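Protein NBR1 homolog (Arabidopsis thaliana, PDB 6TGS) probably acts as a receptor for autophagosomal degradation of ubiquitinated proteins, and homodimerizes through its N-terminal PB1 domain. Local coordinates at residues 5-10 with 21-25; 14-19 with 45-49; 33-38 with 68-74. The protein carries 3 engineered substitutions. All blocks are in the same frame, centred on the assembly; numbering follows the deposited sequence. Where two conformers were deposited one is given.

The three contacts tie together the small ubiquitin-like PB1 domain. Contact 1 is the backbone-bonded pairing of strands 8-14 and 17-23, partly buried, with its apolar face turned toward helix 35-46. Contact 2 lies at the surface, where the hairpin turn and strand 17-23 meet the end of that helix through aromatic and aliphatic packing. Contact 3, nearest the middle of the domain and partly buried, joins the start of the same helix to the acidic start of helix 71-79, through a backbone-to-carboxylate hydrogen bond from M35 to D71 and apolar side chains. Helix 35-46 thus serves contacts 2 and 3 at its two ends, and F21 of contact 1 touches both L45 and L38.

Contact 1: 5-10 with 21-25; sequences ANALVV and FRVPV
One face of the F21 ring is covered by V10, whose CB stands 3.8 Å above the ring plane, shifted toward the rim in a CH-pi contact, while V10 CG1 lies 3.6 Å from F21 CZ. The R22 guanidinium is met more loosely: the methyl of A7 sits over one of its faces, near the rim, A7 CB lying 4.2 Å from R22 NH1. F21 CG is wedged between its own N and carbonyl carbon (chi1 57°), a rotation that swings the ring back against V10 so that the two side chains run side by side in the same direction. V10 CG2 reaches the other way along the strand to V23 CG2, at 3.8 Å.

The backbones form an antiparallel pair. L8 and V23 exchange two hydrogen bonds, L8 N to V23 O and V23 N to L8 O, both 2.8 Å, and V10 and F21 exchange two more, which are straighter. Between them V9 and R22 form the non-hydrogen-bonded pair, the aliphatic part of R22 lying on V9 CG2. Past the regular pairing V25 closes in on N6 O, though N6 is poorly ordered and the closeness of this approach is doubtful.

The pair belongs to the hairpin of strands 8-14 and 17-23. V9 bonds onward through its backbone to L85 of strand 84-90, while F21 packs on L38, K41 and L45 of helix 35-46, and L8 and V23 pack on L31.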
ATOM      1  N   ALA A   5     -11.994  -9.451 -10.402  1.00 77.68           N
ATOM      2  CA  ALA A   5     -11.129 -10.617 -10.553  1.00 79.41           C
ATOM      3  C   ALA A   5      -9.771 -10.227 -11.139  1.00 76.43           C
ATOM      4  O   ALA A   5      -9.037 -11.075 -11.647  1.00 77.43           O
ATOM      5  CB  ALA A   5     -11.806 -11.673 -11.423  1.00 69.18           C
ATOM      6  N   ASN A   6      -9.448  -8.935 -11.066  1.00 72.55           N
ATOM      7  CA  ASN A   6      -8.153  -8.408 -11.484  1.00 75.21           C
ATOM      8  C   ASN A   6      -7.506  -7.732 -10.281  1.00 67.94           C
ATOM      9  O   ASN A   6      -8.106  -6.850  -9.662  1.00 71.02           O
ATOM     10  CB  ASN A   6      -8.303  -7.434 -12.658  1.00 66.13           C
ATOM     11  CG  ASN A   6      -8.897  -6.102 -12.244  1.00 68.80           C
ATOM     12  OD1 ASN A   6     -10.067  -6.024 -11.872  1.00 67.25           O
ATOM     13  ND2 ASN A   6      -8.088  -5.049 -12.292  1.00 66.67           N
ATOM     14  N   ALA A   7      -6.294  -8.151  -9.944  1.00 59.95           N
ATOM     15  CA  ALA A   7      -5.672  -7.725  -8.701  1.00 39.16           C
ATOM     16  C   ALA A   7      -4.908  -6.416  -8.883  1.00 47.31           C
ATOM     17  O   ALA A   7      -4.492  -6.056  -9.986  1.00 48.13           O
ATOM     18  CB  ALA A   7      -4.738  -8.816  -8.178  1.00 46.81           C
ATOM     19  N   LEU A   8      -4.745  -5.693  -7.774  1.00 36.74           N
ATOM     20  CA  LEU A   8      -3.857  -4.540  -7.736  1.00 34.31           C
ATOM     21  C   LEU A   8      -2.428  -5.008  -7.513  1.00 28.99           C
ATOM     22  O   LEU A   8      -2.152  -5.749  -6.568  1.00 26.05           O
ATOM     23  CB  LEU A   8      -4.265  -3.574  -6.621  1.00 32.92           C
ATOM     24  CG  LEU A   8      -3.337  -2.381  -6.339  1.00 38.25           C
ATOM     25  CD1 LEU A   8      -3.404  -1.349  -7.454  1.00 37.17           C
ATOM     26  CD2 LEU A   8      -3.653  -1.737  -4.991  1.00 35.42           C
ATOM     27  N   VAL A   9      -1.523  -4.570  -8.377  1.00 27.24           N
ATOM     28  CA  VAL A   9      -0.102  -4.815  -8.168  1.00 28.03           C
ATOM     29  C   VAL A   9       0.424  -3.745  -7.218  1.00 21.75           C
ATOM     30  O   VAL A   9       0.276  -2.546  -7.472  1.00 25.52           O
ATOM     31  CB  VAL A   9       0.665  -4.803  -9.496  1.00 30.01           C
ATOM     32  CG1 VAL A   9       2.159  -4.859  -9.236  1.00 25.26           C
ATOM     33  CG2 VAL A   9       0.231  -5.977 -10.345  1.00 38.41           C
ATOM     34  N   VAL A  10       1.030  -4.183  -6.120  1.00 17.24           N
ATOM     35  CA  VAL A  10       1.610  -3.283  -5.129  1.00 18.52           C
ATOM     36  C   VAL A  10       3.114  -3.493  -5.141  1.00 20.25           C
ATOM     37  O   VAL A  10       3.590  -4.628  -5.042  1.00 23.20           O
ATOM     38  CB  VAL A  10       1.019  -3.526  -3.731  1.00 19.65           C
ATOM     39  CG1 VAL A  10       1.662  -2.590  -2.704  1.00 23.23           C
ATOM     40  CG2 VAL A  10      -0.487  -3.328  -3.762  1.00 20.52           C
ATOM     41  N   PHE A  21       3.980  -7.506  -4.650  1.00 18.84           N
ATOM     42  CA  PHE A  21       2.967  -8.519  -4.383  1.00 19.40           C
ATOM     43  C   PHE A  21       1.656  -8.046  -4.994  1.00 20.89           C
ATOM     44  O   PHE A  21       1.532  -6.902  -5.430  1.00 23.74           O
ATOM     45  CB  PHE A  21       2.818  -8.821  -2.886  1.00 18.12           C
ATOM     46  CG  PHE A  21       2.489  -7.628  -2.047  1.00 19.99           C
ATOM     47  CD1 PHE A  21       3.495  -6.848  -1.520  1.00 21.41           C
ATOM     48  CD2 PHE A  21       1.170  -7.308  -1.752  1.00 23.13           C
ATOM     49  CE1 PHE A  21       3.204  -5.751  -0.725  1.00 23.78           C
ATOM     50  CE2 PHE A  21       0.868  -6.212  -0.944  1.00 24.69           C
ATOM     51  CZ  PHE A  21       1.897  -5.436  -0.438  1.00 20.30           C
ATOM     52  N   ARG A  22       0.669  -8.932  -5.035  1.00 22.91           N
ATOM     53  CA  ARG A  22      -0.607  -8.582  -5.643  1.00 24.79           C
ATOM     54  C   ARG A  22      -1.722  -8.708  -4.621  1.00 23.16           C
ATOM     55  O   ARG A  22      -1.706  -9.594  -3.761  1.00 26.18           O
ATOM     56  CB  ARG A  22      -0.905  -9.465  -6.858  1.00 25.90           C
ATOM     57  CG  ARG A  22       0.156  -9.386  -7.943  1.00 27.23           C
ATOM     58  CD  ARG A  22      -0.406  -9.758  -9.310  1.00 38.86           C
ATOM     59  NE  ARG A  22      -1.100 -11.044  -9.296  1.00 37.78           N
ATOM     60  CZ  ARG A  22      -2.025 -11.399 -10.180  1.00 41.75           C
ATOM     61  NH1 ARG A  22      -2.374 -10.567 -11.152  1.00 34.79           N
ATOM     62  NH2 ARG A  22      -2.608 -12.585 -10.089  1.00 41.19           N
ATOM     63  N   VAL A  23      -2.705  -7.816  -4.729  1.00 26.26           N
ATOM     64  CA  VAL A  23      -3.792  -7.720  -3.775  1.00 27.81           C
ATOM     65  C   VAL A  23      -5.095  -7.975  -4.530  1.00 27.46           C
ATOM     66  O   VAL A  23      -5.397  -7.255  -5.487  1.00 30.82           O
ATOM     67  CB  VAL A  23      -3.841  -6.352  -3.076  1.00 29.40           C
ATOM     68  CG1 VAL A  23      -5.062  -6.285  -2.183  1.00 33.58           C
ATOM     69  CG2 VAL A  23      -2.563  -6.126  -2.272  1.00 27.81           C
ATOM     70  N   PRO A  24      -5.880  -8.975  -4.145  1.00 31.68           N
ATOM     71  CA  PRO A  24      -7.149  -9.220  -4.838  1.00 42.30           C
ATOM     72  C   PRO A  24      -8.136  -8.081  -4.630  1.00 42.92           C
ATOM     73  O   PRO A  24      -8.125  -7.387  -3.612  1.00 34.49           O
ATOM     74  CB  PRO A  24      -7.654 -10.521  -4.202  1.00 38.16           C
ATOM     75  CG  PRO A  24      -6.980 -10.578  -2.868  1.00 41.72           C
ATOM     76  CD  PRO A  24      -5.629  -9.957  -3.079  1.00 34.84           C
ATOM     77  N   VAL A  25      -8.959  -7.878  -5.653  1.00 44.43           N
ATOM     78  CA  VAL A  25     -10.056  -6.880  -5.591  1.00 44.83           C
ATOM     79  C   VAL A  25     -11.398  -7.610  -5.548  1.00 53.86           C
ATOM     80  O   VAL A  25     -11.500  -8.716  -6.107  1.00 44.93           O
ATOM     81  CB  VAL A  25      -9.992  -5.892  -6.769  1.00 49.97           C
ATOM     82  CG1 VAL A  25      -8.584  -5.369  -6.992  1.00 47.38           C
ATOM     83  CG2 VAL A  25     -10.567  -6.497  -8.039  1.00 54.93           C
TER

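Contact 2: 14-19 with 45-49; sequences YGGVLR and LFNLS. With GOL (glycerol), chain E.
Y14 CB stands almost exactly over the centre of the F46 ring, 3.6 Å from the centroid, in a CH-pi contact. Because Y14 CG is anti to the backbone N (chi1 176°), the phenol extends past F46 instead of lying flat on it; the two ring planes are inclined at 54°. Farther along the phenol, Y14 CE2 meets L48 CD2 at 3.7 Å, so the tyrosine bridges the last helical turn and the loop after it. V17 CG1 lies at the edge of the F46 ring, in its plane, and L45 CB lies over the face opposite Y14.

R19 brings CG to F46 CZ at 3.8 Å. A bend at chi2 (-73°) then folds the chain back, letting NH1 bond to L18 O while V17 CG1 packs over one face of the guanidinium. The other polar edge grips a glycerol: R19 NE bonds to glycerol O1 at 2.8 Å and R19 NH2 to glycerol O3 at 3.2 Å, and glycerol O1 makes a weak bond to L45 O.

Direct joining of hairpin turn and helix end is therefore apolar, centred on F46, and the polar link is lent by a glycerol that probably comes from the crystallisation liquor.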
ATOM      1  N   TYR A  14      11.652  -0.156   0.467  1.00 20.90           N
ATOM      2  CA  TYR A  14      12.245   0.124   1.763  1.00 22.55           C
ATOM      3  C   TYR A  14      13.737  -0.166   1.682  1.00 27.32           C
ATOM      4  O   TYR A  14      14.140  -1.162   1.082  1.00 31.62           O
ATOM      5  CB  TYR A  14      11.606  -0.724   2.880  1.00 21.27           C
ATOM      6  CG  TYR A  14      12.242  -0.534   4.231  1.00 21.24           C
ATOM      7  CD1 TYR A  14      11.957   0.584   4.998  1.00 28.76           C
ATOM      8  CD2 TYR A  14      13.124  -1.480   4.746  1.00 26.14           C
ATOM      9  CE1 TYR A  14      12.536   0.765   6.243  1.00 32.82           C
ATOM     10  CE2 TYR A  14      13.703  -1.308   5.992  1.00 25.22           C
ATOM     11  CZ  TYR A  14      13.405  -0.182   6.733  1.00 29.00           C
ATOM     12  OH  TYR A  14      13.988  -0.004   7.965  1.00 33.49           O
ATOM     13  N   GLY A  15      14.542   0.722   2.258  1.00 30.60           N
ATOM     14  CA  GLY A  15      15.989   0.502   2.288  1.00 43.62           C
ATOM     15  C   GLY A  15      16.608   0.228   0.934  1.00 38.28           C
ATOM     16  O   GLY A  15      17.422  -0.695   0.802  1.00 41.79           O
ATOM     17  N   GLY A  16      16.224   0.999  -0.085  1.00 31.49           N
ATOM     18  CA  GLY A  16      16.753   0.825  -1.430  1.00 29.08           C
ATOM     19  C   GLY A  16      16.275  -0.409  -2.153  1.00 36.19           C
ATOM     20  O   GLY A  16      16.810  -0.741  -3.216  1.00 30.69           O
ATOM     21  N   VAL A  17      15.268  -1.083  -1.610  1.00 32.17           N
ATOM     22  CA  VAL A  17      14.856  -2.415  -2.014  1.00 30.87           C
ATOM     23  C   VAL A  17      13.406  -2.342  -2.458  1.00 25.30           C
ATOM     24  O   VAL A  17      12.580  -1.780  -1.738  1.00 30.69           O
ATOM     25  CB  VAL A  17      15.003  -3.397  -0.834  1.00 36.21           C
ATOM     26  CG1 VAL A  17      14.501  -4.736  -1.194  1.00 26.08           C
ATOM     27  CG2 VAL A  17      16.437  -3.459  -0.369  1.00 35.41           C
ATOM     28  N   LEU A  18      13.087  -2.937  -3.609  1.00 19.18           N
ATOM     29  CA  LEU A  18      11.714  -2.983  -4.109  1.00 18.65           C
ATOM     30  C   LEU A  18      11.162  -4.402  -4.055  1.00 17.45           C
ATOM     31  O   LEU A  18      11.784  -5.341  -4.565  1.00 21.01           O
ATOM     32  CB  LEU A  18      11.638  -2.456  -5.546  1.00 25.44           C
ATOM     33  CG  LEU A  18      10.291  -2.052  -6.151  1.00 24.52           C
ATOM     34  CD1 LEU A  18       9.619  -0.928  -5.351  1.00 23.35           C
ATOM     35  CD2 LEU A  18      10.446  -1.638  -7.629  1.00 26.72           C
ATOM     36  N   ARG A  19       9.977  -4.551  -3.496  1.00 15.49           N
ATOM     37  CA  ARG A  19       9.301  -5.842  -3.469  1.00 17.54           C
ATOM     38  C   ARG A  19       7.899  -5.679  -4.027  1.00 20.78           C
ATOM     39  O   ARG A  19       7.270  -4.629  -3.867  1.00 23.20           O
ATOM     40  CB  ARG A  19       9.249  -6.423  -2.045  1.00 16.30           C
ATOM     41  CG  ARG A  19      10.630  -6.741  -1.462  1.00 15.86           C
ATOM     42  CD  ARG A  19      11.250  -7.985  -2.129  1.00 18.22           C
ATOM     43  NE  ARG A  19      12.566  -8.328  -1.574  1.00 20.44           N
ATOM     44  CZ  ARG A  19      13.716  -7.917  -2.107  1.00 19.77           C
ATOM     45  NH1 ARG A  19      13.694  -7.125  -3.176  1.00 19.03           N
ATOM     46  NH2 ARG A  19      14.882  -8.293  -1.581  1.00 20.20           N
ATOM     47  N   LEU A  45       7.942  -8.623   4.907  1.00 16.64           N
ATOM     48  CA  LEU A  45       8.859  -8.472   3.781  1.00 15.85           C
ATOM     49  C   LEU A  45      10.196  -7.891   4.197  1.00 20.19           C
ATOM     50  O   LEU A  45      11.220  -8.211   3.584  1.00 22.32           O
ATOM     51  CB  LEU A  45       8.255  -7.571   2.698  1.00 20.26           C
ATOM     52  CG  LEU A  45       7.112  -8.135   1.856  1.00 20.07           C
ATOM     53  CD1 LEU A  45       6.512  -7.026   0.991  1.00 19.69           C
ATOM     54  CD2 LEU A  45       7.585  -9.307   1.010  1.00 20.23           C
ATOM     55  N   PHE A  46      10.216  -7.005   5.192  1.00 17.75           N
ATOM     56  CA  PHE A  46      11.421  -6.246   5.491  1.00 15.99           C
ATOM     57  C   PHE A  46      11.892  -6.441   6.926  1.00 17.44           C
ATOM     58  O   PHE A  46      12.794  -5.717   7.380  1.00 21.08           O
ATOM     59  CB  PHE A  46      11.179  -4.754   5.200  1.00 17.48           C
ATOM     60  CG  PHE A  46      10.913  -4.452   3.740  1.00 17.33           C
ATOM     61  CD1 PHE A  46      11.933  -4.558   2.798  1.00 16.97           C
ATOM     62  CD2 PHE A  46       9.653  -4.083   3.305  1.00 19.56           C
ATOM     63  CE1 PHE A  46      11.692  -4.300   1.456  1.00 16.91           C
ATOM     64  CE2 PHE A  46       9.407  -3.815   1.960  1.00 20.03           C
ATOM     65  CZ  PHE A  46      10.443  -3.918   1.037  1.00 17.44           C
ATOM     66  N   ASN A  47      11.314  -7.393   7.654  0.66 20.61           N
ATOM     67  CA  ASN A  47      11.641  -7.651   9.053  0.66 23.86           C
ATOM     68  C   ASN A  47      11.500  -6.384   9.895  0.66 24.72           C
ATOM     69  O   ASN A  47      12.425  -5.945  10.581  0.66 21.14           O
ATOM     70  CB  ASN A  47      13.044  -8.254   9.207  0.66 24.55           C
ATOM     71  CG  ASN A  47      13.236  -8.898  10.560  0.66 28.37           C
ATOM     72  OD1 ASN A  47      12.303  -9.478  11.105  0.66 30.50           O
ATOM     73  ND2 ASN A  47      14.436  -8.777  11.123  0.66 30.19           N
ATOM     74  N   LEU A  48      10.310  -5.801   9.830  1.00 18.18           N
ATOM     75  CA  LEU A  48       9.943  -4.660  10.659  1.00 15.71           C
ATOM     76  C   LEU A  48       8.890  -5.111  11.668  1.00 16.35           C
ATOM     77  O   LEU A  48       8.433  -6.251  11.633  1.00 18.22           O
ATOM     78  CB  LEU A  48       9.413  -3.520   9.789  1.00 15.75           C
ATOM     79  CG  LEU A  48      10.037  -3.271   8.417  1.00 17.19           C
ATOM     80  CD1 LEU A  48       9.303  -2.141   7.688  1.00 19.54           C
ATOM     81  CD2 LEU A  48      11.512  -2.963   8.529  1.00 22.12           C
ATOM     82  N   SER A  49       8.521  -4.198  12.578  0.56 16.91           N
ATOM     83  CA  SER A  49       7.381  -4.420  13.466  0.56 19.78           C
ATOM     84  C   SER A  49       6.084  -4.087  12.741  0.56 16.82           C
ATOM     85  O   SER A  49       5.957  -3.006  12.160  0.56 19.16           O
ATOM     86  CB  SER A  49       7.472  -3.550  14.726  0.56 16.03           C
ATOM     87  OG  SER A  49       8.586  -3.869  15.531  0.56 18.84           O
TER
HETATM   88  C1  GOL E 104      11.827 -10.236   1.521  1.00 35.85           C
HETATM   89  O1  GOL E 104      12.467  -9.078   1.123  1.00 30.41           O
HETATM   90  C2  GOL E 104      12.887 -11.331   1.797  1.00 53.06           C
HETATM   91  O2  GOL E 104      12.439 -12.275   2.726  1.00 55.13           O
HETATM   92  C3  GOL E 104      14.151 -10.566   2.258  1.00 44.88           C
HETATM   93  O3  GOL E 104      14.789 -10.136   1.087  1.00 44.11           O

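Contact 3: 33-38 with 68-74; sequences LEMAGL and LVDDNDL
D71, in the first turn of helix 71-79, accepts from the backbone of M35, in the first turn of helix 35-46, so that the N-terminal ends of the two helices of the domain are fastened together. The bond from M35 N to D71 OD1 is 2.9 Å long with an N-H...O angle of 159°, and the donor approaches nearly along the C-O axis of the carboxylate. D71 OD1 also lies 3.4 Å from M35 CG. E34, the N-cap of helix 35-46, turns its own carboxylate back to A36 N in a weak capping bond. This leaves E34 OE1 4.1 Å from D71 OD2, two like charges whose repulsion the nearby helix N-termini probably moderate.

Below this polar rim M35 folds inward. Bends at chi2 (-65°) and chi3 curl its thioether over residues 68-74, placing M35 SD 3.3 Å from L74 CD1, a tight fit, and 4.1 Å from L68 CB. L38 continues the apolar layer, with CD2 touching both L74 CD1 and L68 CD1, and with L56 and I87 the layer reaches the sheet.

Helix 71-79 starts with a capping box. D70 OD1 accepts from D73 N at 3.1 Å, and D73 OD2 takes bonds from V69 N and D70 N, which approach from opposite faces of its carboxylate plane. D73 thereby helps to hold the loop leading into the helix.

The closely spaced aspartates D70, D71 and D73 are consistent with the end of the acidic OPCA motif of PB1 domains, and the two helices packed against a mixed sheet are characteristic of the ubiquitin-like beta-grasp fold.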
ATOM      1  N   LEU A  33      -8.132  -5.836   1.321  0.60 38.64           N
ATOM      2  CA  LEU A  33      -7.026  -5.560   2.226  0.60 36.40           C
ATOM      3  C   LEU A  33      -7.319  -4.283   2.999  0.60 36.75           C
ATOM      4  O   LEU A  33      -7.831  -3.312   2.432  0.60 33.43           O
ATOM      5  CB  LEU A  33      -5.703  -5.420   1.458  0.60 34.43           C
ATOM      6  CG  LEU A  33      -4.412  -5.496   2.280  0.60 29.62           C
ATOM      7  CD1 LEU A  33      -4.241  -6.872   2.895  0.60 27.93           C
ATOM      8  CD2 LEU A  33      -3.211  -5.158   1.418  0.60 28.07           C
ATOM      9  N   GLU A  34      -6.995  -4.293   4.288  0.60 33.69           N
ATOM     10  CA  GLU A  34      -7.076  -3.121   5.151  0.60 31.90           C
ATOM     11  C   GLU A  34      -5.676  -2.762   5.644  0.60 30.88           C
ATOM     12  O   GLU A  34      -4.699  -3.479   5.391  0.60 26.81           O
ATOM     13  CB  GLU A  34      -8.029  -3.367   6.327  0.60 33.79           C
ATOM     14  CG  GLU A  34      -7.665  -4.576   7.173  0.60 35.57           C
ATOM     15  CD  GLU A  34      -8.020  -4.395   8.633  0.60 40.91           C
ATOM     16  OE1 GLU A  34      -7.536  -3.418   9.248  0.60 38.69           O
ATOM     17  OE2 GLU A  34      -8.784  -5.227   9.169  0.60 52.51           O
ATOM     18  N   MET A  35      -5.593  -1.643   6.372  1.00 28.48           N
ATOM     19  CA  MET A  35      -4.293  -1.103   6.757  1.00 26.02           C
ATOM     20  C   MET A  35      -3.525  -2.076   7.641  1.00 28.00           C
ATOM     21  O   MET A  35      -2.304  -2.208   7.506  1.00 23.85           O
ATOM     22  CB  MET A  35      -4.462   0.249   7.455  1.00 27.97           C
ATOM     23  CG  MET A  35      -4.676   1.437   6.490  1.00 28.34           C
ATOM     24  SD  MET A  35      -3.265   1.817   5.413  1.00 31.13           S
ATOM     25  CE  MET A  35      -1.973   1.832   6.659  1.00 28.43           C
ATOM     26  N   ALA A  36      -4.224  -2.801   8.519  1.00 22.80           N
ATOM     27  CA  ALA A  36      -3.528  -3.756   9.375  1.00 26.83           C
ATOM     28  C   ALA A  36      -2.868  -4.861   8.554  1.00 23.06           C
ATOM     29  O   ALA A  36      -1.725  -5.260   8.830  1.00 23.07           O
ATOM     30  CB  ALA A  36      -4.494  -4.359  10.393  1.00 28.17           C
ATOM     31  N   GLY A  37      -3.577  -5.399   7.565  1.00 23.50           N
ATOM     32  CA  GLY A  37      -2.994  -6.456   6.756  1.00 25.09           C
ATOM     33  C   GLY A  37      -1.870  -5.960   5.868  1.00 21.60           C
ATOM     34  O   GLY A  37      -0.911  -6.694   5.609  1.00 20.36           O
ATOM     35  N   LEU A  38      -1.967  -4.708   5.402  1.00 19.92           N
ATOM     36  CA  LEU A  38      -0.884  -4.112   4.620  1.00 16.56           C
ATOM     37  C   LEU A  38       0.371  -3.964   5.467  1.00 19.68           C
ATOM     38  O   LEU A  38       1.480  -4.303   5.033  1.00 17.08           O
ATOM     39  CB  LEU A  38      -1.332  -2.752   4.079  1.00 18.67           C
ATOM     40  CG  LEU A  38      -0.242  -1.974   3.358  1.00 16.32           C
ATOM     41  CD1 LEU A  38       0.280  -2.789   2.164  1.00 20.72           C
ATOM     42  CD2 LEU A  38      -0.787  -0.605   2.937  1.00 23.40           C
ATOM     43  N   LEU A  68      -0.774   7.012   3.379  1.00 16.40           N
ATOM     44  CA  LEU A  68      -1.728   5.990   3.792  1.00 14.37           C
ATOM     45  C   LEU A  68      -1.736   5.974   5.312  1.00 22.94           C
ATOM     46  O   LEU A  68      -0.844   5.400   5.946  1.00 25.60           O
ATOM     47  CB  LEU A  68      -1.343   4.636   3.210  1.00 16.19           C
ATOM     48  CG  LEU A  68      -1.228   4.562   1.689  1.00 18.58           C
ATOM     49  CD1 LEU A  68      -0.693   3.172   1.305  1.00 23.02           C
ATOM     50  CD2 LEU A  68      -2.561   4.829   1.014  1.00 21.31           C
ATOM     51  N   VAL A  69      -2.719   6.647   5.911  1.00 20.87           N
ATOM     52  CA  VAL A  69      -2.827   6.664   7.367  1.00 19.74           C
ATOM     53  C   VAL A  69      -4.069   5.944   7.883  1.00 26.71           C
ATOM     54  O   VAL A  69      -4.072   5.528   9.053  1.00 30.65           O
ATOM     55  CB  VAL A  69      -2.763   8.104   7.926  1.00 22.24           C
ATOM     56  CG1 VAL A  69      -1.378   8.689   7.723  1.00 25.03           C
ATOM     57  CG2 VAL A  69      -3.803   9.015   7.280  1.00 30.12           C
ATOM     58  N   ASP A  70      -5.100   5.741   7.059  1.00 24.00           N
ATOM     59  CA  ASP A  70      -6.272   5.006   7.512  1.00 29.07           C
ATOM     60  C   ASP A  70      -6.892   4.236   6.352  1.00 25.53           C
ATOM     61  O   ASP A  70      -6.467   4.345   5.198  1.00 23.80           O
ATOM     62  CB  ASP A  70      -7.297   5.946   8.182  1.00 27.89           C
ATOM     63  CG  ASP A  70      -7.706   7.109   7.294  1.00 32.98           C
ATOM     64  OD1 ASP A  70      -8.090   6.859   6.134  1.00 29.61           O
ATOM     65  OD2 ASP A  70      -7.668   8.280   7.755  1.00 31.20           O
ATOM     66  N   ASP A  71      -7.916   3.442   6.683  1.00 26.11           N
ATOM     67  CA  ASP A  71      -8.557   2.597   5.678  1.00 29.54           C
ATOM     68  C   ASP A  71      -9.222   3.416   4.579  1.00 25.92           C
ATOM     69  O   ASP A  71      -9.363   2.932   3.450  1.00 35.24           O
ATOM     70  CB  ASP A  71      -9.585   1.676   6.339  1.00 28.43           C
ATOM     71  CG  ASP A  71      -8.949   0.499   7.045  1.00 34.10           C
ATOM     72  OD1 ASP A  71      -7.797   0.172   6.714  1.00 33.11           O
ATOM     73  OD2 ASP A  71      -9.608  -0.104   7.918  1.00 38.95           O
ATOM     74  N   ASN A  72      -9.647   4.650   4.880  1.00 29.69           N
ATOM     75  CA  ASN A  72     -10.235   5.481   3.839  1.00 24.57           C
ATOM     76  C   ASN A  72      -9.226   5.815   2.749  1.00 23.01           C
ATOM     77  O   ASN A  72      -9.597   5.917   1.571  1.00 27.07           O
ATOM     78  CB  ASN A  72     -10.808   6.762   4.445  1.00 31.03           C
ATOM     79  CG  ASN A  72     -11.963   6.488   5.385  1.00 39.35           C
ATOM     80  OD1 ASN A  72     -12.888   5.751   5.045  1.00 40.50           O
ATOM     81  ND2 ASN A  72     -11.919   7.080   6.573  1.00 47.46           N
ATOM     82  N   ASP A  73      -7.955   5.997   3.116  1.00 22.03           N
ATOM     83  CA  ASP A  73      -6.915   6.222   2.121  1.00 20.81           C
ATOM     84  C   ASP A  73      -6.728   5.005   1.217  1.00 21.65           C
ATOM     85  O   ASP A  73      -6.423   5.155   0.031  1.00 21.44           O
ATOM     86  CB  ASP A  73      -5.588   6.555   2.797  1.00 26.00           C
ATOM     87  CG  ASP A  73      -5.681   7.765   3.687  1.00 30.00           C
ATOM     88  OD1 ASP A  73      -6.187   8.813   3.222  1.00 27.40           O
ATOM     89  OD2 ASP A  73      -5.238   7.670   4.842  1.00 25.13           O
ATOM     90  N   LEU A  74      -6.851   3.802   1.780  1.00 23.41           N
ATOM     91  CA  LEU A  74      -6.697   2.601   0.957  1.00 25.87           C
ATOM     92  C   LEU A  74      -7.933   2.358   0.113  1.00 31.93           C
ATOM     93  O   LEU A  74      -7.831   1.946  -1.054  1.00 36.20           O
ATOM     94  CB  LEU A  74      -6.401   1.383   1.829  1.00 33.87           C
ATOM     95  CG  LEU A  74      -4.935   1.075   2.083  1.00 35.56           C
ATOM     96  CD1 LEU A  74      -4.840  -0.037   3.133  1.00 48.77           C
ATOM     97  CD2 LEU A  74      -4.256   0.688   0.777  1.00 38.17           C
TER